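Local coordinates for calcium-regulated actin-bundling protein (PDB 4X3N) that binds and bundles actin filaments under the control of calcium, and may help to build and reorganise filopodia and pseudopodia during cell movement, at residues A61-S66 against W277-D282; I72-D76 against Y88-L94; K185-L190 against S243-V248. All coordinates share one frame; numbering follows the deposited sequence.

Contact 1: residues A61-S66 against W277-D282; sequences AEFIYS and WWMNRD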
loop_
_atom_site.group_PDB
_atom_site.type_symbol
_atom_site.label_atom_id
_atom_site.label_comp_id
_atom_site.label_asym_id
_atom_site.label_seq_id
_atom_site.Cartn_x
_atom_site.Cartn_y
_atom_site.Cartn_z
ATOM N N ALA A 61 -6.554 24.550 -20.767
ATOM C CA ALA A 61 -5.400 23.684 -20.974
ATOM C C ALA A 61 -4.178 24.173 -20.248
ATOM O O ALA A 61 -3.492 23.415 -19.556
ATOM C CB ALA A 61 -5.126 23.500 -22.460
ATOM N N GLU A 62 -3.898 25.441 -20.334
ATOM C CA GLU A 62 -2.744 25.997 -19.678
ATOM C C GLU A 62 -2.739 25.784 -18.155
ATOM O O GLU A 62 -1.712 25.514 -17.575
ATOM C CB GLU A 62 -2.587 27.486 -20.004
ATOM C CG GLU A 62 -1.384 28.131 -19.357
ATOM C CD GLU A 62 -0.074 27.504 -19.801
ATOM O OE1 GLU A 62 0.007 26.859 -20.870
ATOM O OE2 GLU A 62 0.887 27.583 -19.019
ATOM N N PHE A 63 -3.890 25.909 -17.525
ATOM C CA PHE A 63 -3.949 25.651 -16.128
ATOM C C PHE A 63 -3.736 24.161 -15.840
ATOM O O PHE A 63 -3.088 23.759 -14.882
ATOM C CB PHE A 63 -5.327 26.051 -15.644
ATOM C CG PHE A 63 -5.490 25.948 -14.180
ATOM C CD1 PHE A 63 -5.828 24.719 -13.580
ATOM C CD2 PHE A 63 -5.378 27.085 -13.373
ATOM C CE1 PHE A 63 -5.984 24.639 -12.203
ATOM C CE2 PHE A 63 -5.555 27.003 -11.996
ATOM C CZ PHE A 63 -5.820 25.783 -11.396
ATOM N N ILE A 64 -4.289 23.343 -16.684
ATOM C CA ILE A 64 -4.230 21.891 -16.473
ATOM C C ILE A 64 -2.772 21.501 -16.498
ATOM O O ILE A 64 -2.288 20.700 -15.679
ATOM C CB ILE A 64 -5.081 21.151 -17.501
ATOM C CG1 ILE A 64 -6.558 21.296 -17.152
ATOM C CG2 ILE A 64 -4.715 19.625 -17.513
ATOM C CD1 ILE A 64 -7.473 21.048 -18.295
ATOM N N TYR A 65 -2.060 22.105 -17.436
ATOM C CA TYR A 65 -0.639 21.826 -17.652
ATOM C C TYR A 65 0.272 22.388 -16.606
ATOM O O TYR A 65 1.109 21.656 -16.004
ATOM C CB TYR A 65 -0.216 22.347 -19.039
ATOM C CG TYR A 65 1.227 22.044 -19.370
ATOM C CD1 TYR A 65 2.237 22.953 -19.015
ATOM C CD2 TYR A 65 1.584 20.879 -20.043
ATOM C CE1 TYR A 65 3.569 22.684 -19.319
ATOM C CE2 TYR A 65 2.911 20.610 -20.332
ATOM C CZ TYR A 65 3.884 21.528 -19.965
ATOM O OH TYR A 65 5.204 21.256 -20.272
ATOM N N SER A 66 0.086 23.677 -16.326
ATOM C CA SER A 66 1.016 24.399 -15.461
ATOM C C SER A 66 0.743 24.231 -13.976
ATOM O O SER A 66 1.664 24.303 -13.173
ATOM C CB SER A 66 0.967 25.899 -15.796
ATOM O OG SER A 66 1.659 26.050 -16.998
ATOM N N TRP A 277 -1.690 20.128 -28.761
ATOM C CA TRP A 277 -1.390 21.248 -27.879
ATOM C C TRP A 277 -0.358 20.845 -26.777
ATOM O O TRP A 277 0.566 21.591 -26.452
ATOM C CB TRP A 277 -2.700 21.771 -27.229
ATOM C CG TRP A 277 -2.479 22.967 -26.288
ATOM C CD1 TRP A 277 -2.615 24.313 -26.602
ATOM C CD2 TRP A 277 -2.087 22.929 -24.913
ATOM N NE1 TRP A 277 -2.337 25.087 -25.504
ATOM C CE2 TRP A 277 -1.988 24.271 -24.463
ATOM C CE3 TRP A 277 -1.779 21.897 -24.021
ATOM C CZ2 TRP A 277 -1.593 24.596 -23.161
ATOM C CZ3 TRP A 277 -1.404 22.217 -22.727
ATOM C CH2 TRP A 277 -1.313 23.564 -22.309
ATOM N N TRP A 278 -0.534 19.662 -26.177
ATOM C CA TRP A 278 0.307 19.286 -25.012
ATOM C C TRP A 278 1.743 19.116 -25.443
ATOM O O TRP A 278 2.673 19.597 -24.821
ATOM C CB TRP A 278 -0.197 17.961 -24.418
ATOM C CG TRP A 278 0.449 17.601 -23.129
ATOM C CD1 TRP A 278 1.641 16.900 -22.955
ATOM C CD2 TRP A 278 -0.030 17.887 -21.816
ATOM N NE1 TRP A 278 1.874 16.715 -21.653
ATOM C CE2 TRP A 278 0.879 17.317 -20.916
ATOM C CE3 TRP A 278 -1.162 18.540 -21.306
ATOM C CZ2 TRP A 278 0.719 17.425 -19.526
ATOM C CZ3 TRP A 278 -1.325 18.630 -19.919
ATOM C CH2 TRP A 278 -0.416 18.063 -19.058
ATOM N N MET A 279 1.911 18.411 -26.543
ATOM C CA MET A 279 3.268 18.151 -27.018
ATOM C C MET A 279 3.992 19.411 -27.396
ATOM O O MET A 279 5.148 19.576 -27.094
ATOM C CB MET A 279 3.217 17.182 -28.200
ATOM C CG MET A 279 2.927 15.769 -27.749
ATOM S SD MET A 279 3.158 14.551 -29.057
ATOM C CE MET A 279 2.259 15.324 -30.453
ATOM N N ASN A 280 3.299 20.343 -28.028
ATOM C CA ASN A 280 3.905 21.674 -28.326
ATOM C C ASN A 280 4.208 22.434 -27.096
ATOM O O ASN A 280 5.274 22.975 -26.945
ATOM C CB ASN A 280 3.028 22.470 -29.299
ATOM C CG ASN A 280 3.218 22.015 -30.766
ATOM O OD1 ASN A 280 4.129 22.451 -31.423
ATOM N ND2 ASN A 280 2.382 21.123 -31.246
ATOM N N ARG A 281 3.263 22.501 -26.175
ATOM C CA ARG A 281 3.575 23.106 -24.889
ATOM C C ARG A 281 4.801 22.553 -24.182
ATOM O O ARG A 281 5.618 23.282 -23.586
ATOM C CB ARG A 281 2.369 22.929 -23.961
ATOM C CG ARG A 281 2.477 23.690 -22.667
ATOM C CD ARG A 281 2.461 25.190 -22.938
ATOM N NE ARG A 281 2.534 25.926 -21.690
ATOM C CZ ARG A 281 3.648 26.095 -20.966
ATOM N NH1 ARG A 281 4.803 25.587 -21.368
ATOM N NH2 ARG A 281 3.597 26.777 -19.804
ATOM N N ASP A 282 4.909 21.241 -24.214
ATOM C CA ASP A 282 5.953 20.544 -23.473
ATOM C C ASP A 282 7.314 20.768 -24.143
ATOM O O ASP A 282 8.314 21.100 -23.493
ATOM C CB ASP A 282 5.550 19.094 -23.440
ATOM C CG ASP A 282 6.330 18.310 -22.450
ATOM O OD1 ASP A 282 6.310 18.728 -21.279
ATOM O OD2 ASP A 282 6.905 17.268 -22.825
#
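Y65 fits as a knob among W277, W278, R281 and D282. The tyrosine turns its edge to the face of W278, with ring centroids 4.8 Å apart and planes at 70°, while W277 directs its own edge toward the Y65 face in an offset edge-to-face pair. Two CH-pi contacts add to this cluster: R281 CG stands 3.5 Å from the centroid of the Y65 ring, and A61, small enough to let an indole lie against its helix, puts CB over the six-membered ring of W277.

Polar bonds join the same segments. Y65 OH donates to the anti lone pair of D282 OD1 (2.9 Å). R281, bent at chi2 (66°), runs over the tyrosine and forms a two-pronged salt bridge with E62, NE to OE1 at 2.8 Å and NH2 to OE2 at 2.9 Å, with carboxylate and guanidinium almost coplanar. S66 OG gives E62 OE2 a second bond from above, which helps to fix the rotation of the carboxylate.

The axes of segments 61-66 and 277-282 cross at -56° and approach to 11.3 Å, a wide spacing filled by rings. Around helices 61-79 and 273-290, W69 joins the aromatic cluster, helix 42-57 packs on W278, and helix 181-211 lies against M279 and D282.

Contact 2: residues I72-D76 against Y88-L94; sequences IKYAD and YDEGNDL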
loop_
_atom_site.group_PDB
_atom_site.type_symbol
_atom_site.label_atom_id
_atom_site.label_comp_id
_atom_site.label_asym_id
_atom_site.label_seq_id
_atom_site.Cartn_x
_atom_site.Cartn_y
_atom_site.Cartn_z
ATOM N N ILE A 72 0.058 17.558 -9.043
ATOM C CA ILE A 72 -0.201 16.167 -8.758
ATOM C C ILE A 72 1.104 15.462 -8.815
ATOM O O ILE A 72 1.359 14.551 -7.990
ATOM C CB ILE A 72 -1.320 15.522 -9.648
ATOM C CG1 ILE A 72 -1.899 14.249 -9.008
ATOM C CG2 ILE A 72 -0.842 15.219 -11.041
ATOM C CD1 ILE A 72 -3.230 13.712 -9.595
ATOM N N LYS A 73 1.965 15.893 -9.719
ATOM C CA LYS A 73 3.294 15.372 -9.774
ATOM C C LYS A 73 4.074 15.623 -8.507
ATOM O O LYS A 73 4.752 14.704 -8.026
ATOM C CB LYS A 73 4.085 15.922 -10.937
ATOM C CG LYS A 73 3.564 15.442 -12.275
ATOM C CD LYS A 73 4.550 15.755 -13.365
ATOM C CE LYS A 73 4.579 17.238 -13.611
ATOM N NZ LYS A 73 5.575 17.488 -14.674
ATOM N N TYR A 74 4.022 16.827 -7.978
ATOM C CA TYR A 74 4.750 17.089 -6.743
ATOM C C TYR A 74 4.215 16.254 -5.576
ATOM O O TYR A 74 4.988 15.810 -4.759
ATOM C CB TYR A 74 4.761 18.551 -6.373
ATOM C CG TYR A 74 5.961 19.224 -7.030
ATOM C CD1 TYR A 74 7.240 19.056 -6.519
ATOM C CD2 TYR A 74 5.818 19.963 -8.199
ATOM C CE1 TYR A 74 8.335 19.639 -7.129
ATOM C CE2 TYR A 74 6.904 20.548 -8.822
ATOM C CZ TYR A 74 8.154 20.381 -8.286
ATOM O OH TYR A 74 9.226 20.976 -8.899
ATOM N N ALA A 75 2.907 16.060 -5.523
ATOM C CA ALA A 75 2.302 15.253 -4.447
ATOM C C ALA A 75 2.740 13.815 -4.530
ATOM O O ALA A 75 3.125 13.223 -3.497
ATOM C CB ALA A 75 0.804 15.405 -4.446
ATOM N N ASP A 76 2.790 13.278 -5.759
ATOM C CA ASP A 76 3.297 11.949 -6.024
ATOM C C ASP A 76 4.794 11.789 -5.689
ATOM O O ASP A 76 5.212 10.798 -5.049
ATOM C CB ASP A 76 3.064 11.565 -7.497
ATOM C CG ASP A 76 3.232 10.107 -7.738
ATOM O OD1 ASP A 76 2.690 9.284 -6.992
ATOM O OD2 ASP A 76 3.916 9.722 -8.685
ATOM N N TYR A 88 12.322 11.715 -11.384
ATOM C CA TYR A 88 10.981 11.272 -11.085
ATOM C C TYR A 88 10.421 10.515 -12.259
ATOM O O TYR A 88 10.388 11.056 -13.327
ATOM C CB TYR A 88 10.180 12.527 -10.721
ATOM C CG TYR A 88 8.744 12.289 -10.624
ATOM C CD1 TYR A 88 8.249 11.354 -9.732
ATOM C CD2 TYR A 88 7.837 12.982 -11.444
ATOM C CE1 TYR A 88 6.894 11.159 -9.618
ATOM C CE2 TYR A 88 6.494 12.747 -11.365
ATOM C CZ TYR A 88 6.043 11.821 -10.476
ATOM O OH TYR A 88 4.740 11.577 -10.356
ATOM N N ASP A 89 9.971 9.265 -12.090
ATOM C CA ASP A 89 9.283 8.553 -13.146
ATOM C C ASP A 89 7.778 8.824 -12.875
ATOM O O ASP A 89 7.250 8.545 -11.792
ATOM C CB ASP A 89 9.529 7.056 -13.098
ATOM C CG ASP A 89 10.991 6.669 -13.287
ATOM O OD1 ASP A 89 11.662 7.245 -14.145
ATOM O OD2 ASP A 89 11.446 5.757 -12.563
ATOM N N GLU A 90 7.122 9.390 -13.860
ATOM C CA GLU A 90 5.793 9.940 -13.693
ATOM C C GLU A 90 4.788 8.890 -13.182
ATOM O O GLU A 90 4.704 7.814 -13.717
ATOM C CB GLU A 90 5.323 10.517 -15.023
ATOM C CG GLU A 90 4.165 11.491 -14.828
ATOM C CD GLU A 90 3.615 12.081 -16.108
ATOM O OE1 GLU A 90 4.071 11.795 -17.196
ATOM O OE2 GLU A 90 2.687 12.863 -15.986
ATOM N N GLY A 91 3.968 9.265 -12.186
ATOM C CA GLY A 91 2.990 8.360 -11.573
ATOM C C GLY A 91 1.620 8.357 -12.224
ATOM O O GLY A 91 1.502 8.768 -13.354
ATOM N N ASN A 92 0.612 7.801 -11.539
ATOM C CA ASN A 92 -0.718 7.653 -12.092
ATOM C C ASN A 92 -1.841 7.966 -11.132
ATOM O O ASN A 92 -2.874 8.518 -11.574
ATOM C CB ASN A 92 -0.996 6.246 -12.639
ATOM C CG ASN A 92 -0.465 5.075 -11.750
ATOM O OD1 ASN A 92 -0.185 5.207 -10.578
ATOM N ND2 ASN A 92 -0.296 3.925 -12.375
ATOM N N ASP A 93 -1.717 7.570 -9.873
ATOM C CA ASP A 93 -2.784 7.882 -8.925
ATOM C C ASP A 93 -2.270 8.008 -7.460
ATOM O O ASP A 93 -1.123 7.730 -7.150
ATOM C CB ASP A 93 -3.893 6.933 -9.142
ATOM C CG ASP A 93 -3.542 5.463 -8.764
ATOM O OD1 ASP A 93 -2.756 5.232 -7.853
ATOM O OD2 ASP A 93 -3.975 4.561 -9.455
ATOM N N LEU A 94 -3.107 8.555 -6.610
ATOM C CA LEU A 94 -2.793 8.885 -5.242
ATOM C C LEU A 94 -3.791 8.199 -4.273
ATOM O O LEU A 94 -5.016 8.124 -4.537
ATOM C CB LEU A 94 -2.921 10.398 -5.020
ATOM C CG LEU A 94 -2.315 11.376 -6.059
ATOM C CD1 LEU A 94 -2.580 12.818 -5.601
ATOM C CD2 LEU A 94 -0.819 11.103 -6.204
HETATM O O HOH W 1 0.961 8.001 -5.108
HETATM O O HOH W 2 1.470 7.133 -8.711
#
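The Y88 ring presents its edge to D76, whose OD2 lies in the ring plane at the hydroxyl end, while the backbone N of E90 stands over one face. The ring and the D76 carboxylate are turned 70° against each other. Y88 OH donates to the anti lone pair of D76 OD2 in a short bond of 2.6 Å, and it also accepts from G91 N at 3.0 Å, so this one hydroxyl ties the helix to the loop backbone. The aliphatic part of K73 runs beside the ring, CB lying 4.0 Å from Y88 CE2. A phenylalanine in place of Y88 would probably still pack beside K73, but is likely to leave D76 OD2 and G91 N without the hydroxyl they share.

D76 suits its place because each carboxylate oxygen has work to do. With CG anti to the backbone N (chi1 -165°), the group reaches across to the loop; OD2 also pairs with K80, and OD1 accepts from a water that bridges to D93 O, 2.9 Å from each oxygen. Glycine suits position 91, since G91 CA is only 3.3 Å from D76 OD2 and a CB would point toward the carboxylate.

L94 supplies the apolar end: its CD1 meets I72 CG1 at 3.8 Å, while CD2 lies near D76 CB.

Segment 88-94 crosses helix 61-79 at roughly a right angle before it enters strand 93-95. There L94 bonds to V151 of the antiparallel strand 150-152, part of a calcium-binding loop with the pattern of an EF-hand. F42 of helix 42-57 packs on I72, D76 and Y88, and F102 of helix 96-111 covers I72 and L94. D93 points away from the helix and forms salt bridges with R150, a residue of the calcium site, and with K39.

Contact 3: residues K185-L190 against S243-V248; sequences KARLAL and SAEAAV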
loop_
_atom_site.group_PDB
_atom_site.type_symbol
_atom_site.label_atom_id
_atom_site.label_comp_id
_atom_site.label_asym_id
_atom_site.label_seq_id
_atom_site.Cartn_x
_atom_site.Cartn_y
_atom_site.Cartn_z
ATOM N N LYS A 185 4.910 8.684 -31.905
ATOM C CA LYS A 185 6.334 8.955 -32.183
ATOM C C LYS A 185 6.804 10.202 -31.513
ATOM O O LYS A 185 7.869 10.231 -30.918
ATOM C CB LYS A 185 6.577 9.066 -33.682
ATOM C CG LYS A 185 6.761 7.693 -34.328
ATOM C CD LYS A 185 6.993 7.817 -35.844
ATOM C CE LYS A 185 7.391 6.485 -36.532
ATOM N NZ LYS A 185 6.363 5.422 -36.387
ATOM N N ALA A 186 6.006 11.253 -31.629
ATOM C CA ALA A 186 6.344 12.513 -31.085
ATOM C C ALA A 186 6.326 12.466 -29.554
ATOM O O ALA A 186 7.220 13.020 -28.910
ATOM C CB ALA A 186 5.344 13.563 -31.605
ATOM N N ARG A 187 5.332 11.788 -28.957
ATOM C CA ARG A 187 5.320 11.635 -27.485
ATOM C C ARG A 187 6.626 10.923 -26.998
ATOM O O ARG A 187 7.294 11.330 -26.064
ATOM C CB ARG A 187 4.127 10.775 -27.059
ATOM C CG ARG A 187 4.117 10.527 -25.563
ATOM C CD ARG A 187 2.815 9.949 -25.048
ATOM N NE ARG A 187 2.331 8.786 -25.766
ATOM C CZ ARG A 187 2.796 7.547 -25.592
ATOM N NH1 ARG A 187 3.825 7.267 -24.808
ATOM N NH2 ARG A 187 2.238 6.577 -26.248
ATOM N N LEU A 188 6.964 9.846 -27.653
ATOM C CA LEU A 188 8.159 9.108 -27.273
ATOM C C LEU A 188 9.424 9.871 -27.548
ATOM O O LEU A 188 10.393 9.719 -26.807
ATOM C CB LEU A 188 8.220 7.755 -27.995
ATOM C CG LEU A 188 7.084 6.812 -27.636
ATOM C CD1 LEU A 188 7.102 5.567 -28.544
ATOM C CD2 LEU A 188 7.199 6.443 -26.179
ATOM N N ALA A 189 9.448 10.693 -28.585
ATOM C CA ALA A 189 10.589 11.557 -28.760
ATOM C C ALA A 189 10.733 12.558 -27.604
ATOM O O ALA A 189 11.829 12.876 -27.127
ATOM C CB ALA A 189 10.472 12.297 -30.082
ATOM N N LEU A 190 9.610 13.109 -27.176
ATOM C CA LEU A 190 9.615 13.935 -25.962
ATOM C C LEU A 190 10.089 13.148 -24.720
ATOM O O LEU A 190 10.868 13.658 -23.945
ATOM C CB LEU A 190 8.258 14.596 -25.758
ATOM C CG LEU A 190 7.988 15.814 -26.669
ATOM C CD1 LEU A 190 6.523 16.162 -26.788
ATOM C CD2 LEU A 190 8.797 17.017 -26.271
ATOM N N SER A 243 15.215 16.177 -32.401
ATOM C CA SER A 243 14.393 15.083 -32.848
ATOM C C SER A 243 12.994 15.302 -32.402
ATOM O O SER A 243 12.070 14.990 -33.146
ATOM C CB SER A 243 14.825 13.757 -32.313
ATOM O OG SER A 243 16.200 13.680 -32.556
ATOM N N ALA A 244 12.843 15.695 -31.140
ATOM C CA ALA A 244 11.464 15.877 -30.585
ATOM C C ALA A 244 10.722 16.868 -31.424
ATOM O O ALA A 244 9.543 16.685 -31.753
ATOM C CB ALA A 244 11.495 16.385 -29.157
ATOM N N GLU A 245 11.407 17.970 -31.704
ATOM C CA GLU A 245 10.796 19.074 -32.415
ATOM C C GLU A 245 10.337 18.689 -33.790
ATOM O O GLU A 245 9.241 19.068 -34.237
ATOM C CB GLU A 245 11.761 20.274 -32.502
ATOM C CG GLU A 245 11.132 21.414 -33.297
ATOM C CD GLU A 245 11.748 22.792 -33.015
ATOM O OE1 GLU A 245 12.674 22.944 -32.217
ATOM O OE2 GLU A 245 11.311 23.762 -33.617
ATOM N N ALA A 246 11.162 17.911 -34.476
ATOM C CA ALA A 246 10.804 17.413 -35.797
ATOM C C ALA A 246 9.640 16.473 -35.699
ATOM O O ALA A 246 8.748 16.444 -36.547
ATOM C CB ALA A 246 11.993 16.710 -36.473
ATOM N N ALA A 247 9.635 15.640 -34.700
ATOM C CA ALA A 247 8.561 14.699 -34.626
ATOM C C ALA A 247 7.248 15.456 -34.268
ATOM O O ALA A 247 6.172 15.160 -34.799
ATOM C CB ALA A 247 8.865 13.664 -33.574
ATOM N N VAL A 248 7.338 16.392 -33.344
ATOM C CA VAL A 248 6.124 17.198 -32.948
ATOM C C VAL A 248 5.535 17.921 -34.165
ATOM O O VAL A 248 4.328 17.802 -34.445
ATOM C CB VAL A 248 6.467 18.165 -31.816
ATOM C CG1 VAL A 248 5.413 19.234 -31.640
ATOM C CG2 VAL A 248 6.594 17.359 -30.524
#
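Helices 181-211 and 232-255 pack antiparallel through an alanine-rich seam in the F-actin-bundling C-terminal region. The axes of segments 185-190 and 243-248 approach to 8.2 Å at an angle of 162°, a close spacing made possible by methyl groups where the backbones come nearest. A186 sits opposite A247, with CA atoms 4.7 Å apart, and A189 opposite A244.

Three of the four methyls rest against the opposite backbone. A189 CB lies 3.7 Å from A244 CA, A247 CB comes equally near A186 CA, and A186 CB touches A247 O. Alanine suits these positions because its single methyl fits between backbones this close. Antiparallel, about 8 Å apart and lined by two alanines three residues apart on each helix, the pair resembles an Alacoil.

Toward helix 273-290, branched side chains take over from the alanines. L190 divides its branches between two partners: CD1 meets V248 CG2 at 3.9 Å and CD2 meets A244 CB at 4.0 Å. The leucine and valine cross at about a right angle. V248, with CG2 beside its backbone N, directs that methyl also to A186 CB, 4.1 Å away. M279 of helix 273-290 packs on A186 and L190, and N280 of the same helix on V248.

Overall arrangement
Helix 61-79 carries one side of contacts 1 and 2, whose centres are about 17 Å apart and whose nearest atoms stay about 6 Å apart; W69, on the same helix, reaches into both. Contacts 1 and 3 have centres about 15 Å apart and touch directly: M279 SD lies 3.5 Å from A186 CB, and N280 OD1 is 3.5 Å from V248 CG1. Helix 273-290 therefore links the alanine seam to the aromatic cluster. Contacts 2 and 3 do not touch, their centres being about 23 Å apart. Along the chain both nest inside the loop closed by contact 1. Contact 2 is beside the calcium site, the D93 side chain being about 6 Å from the ion.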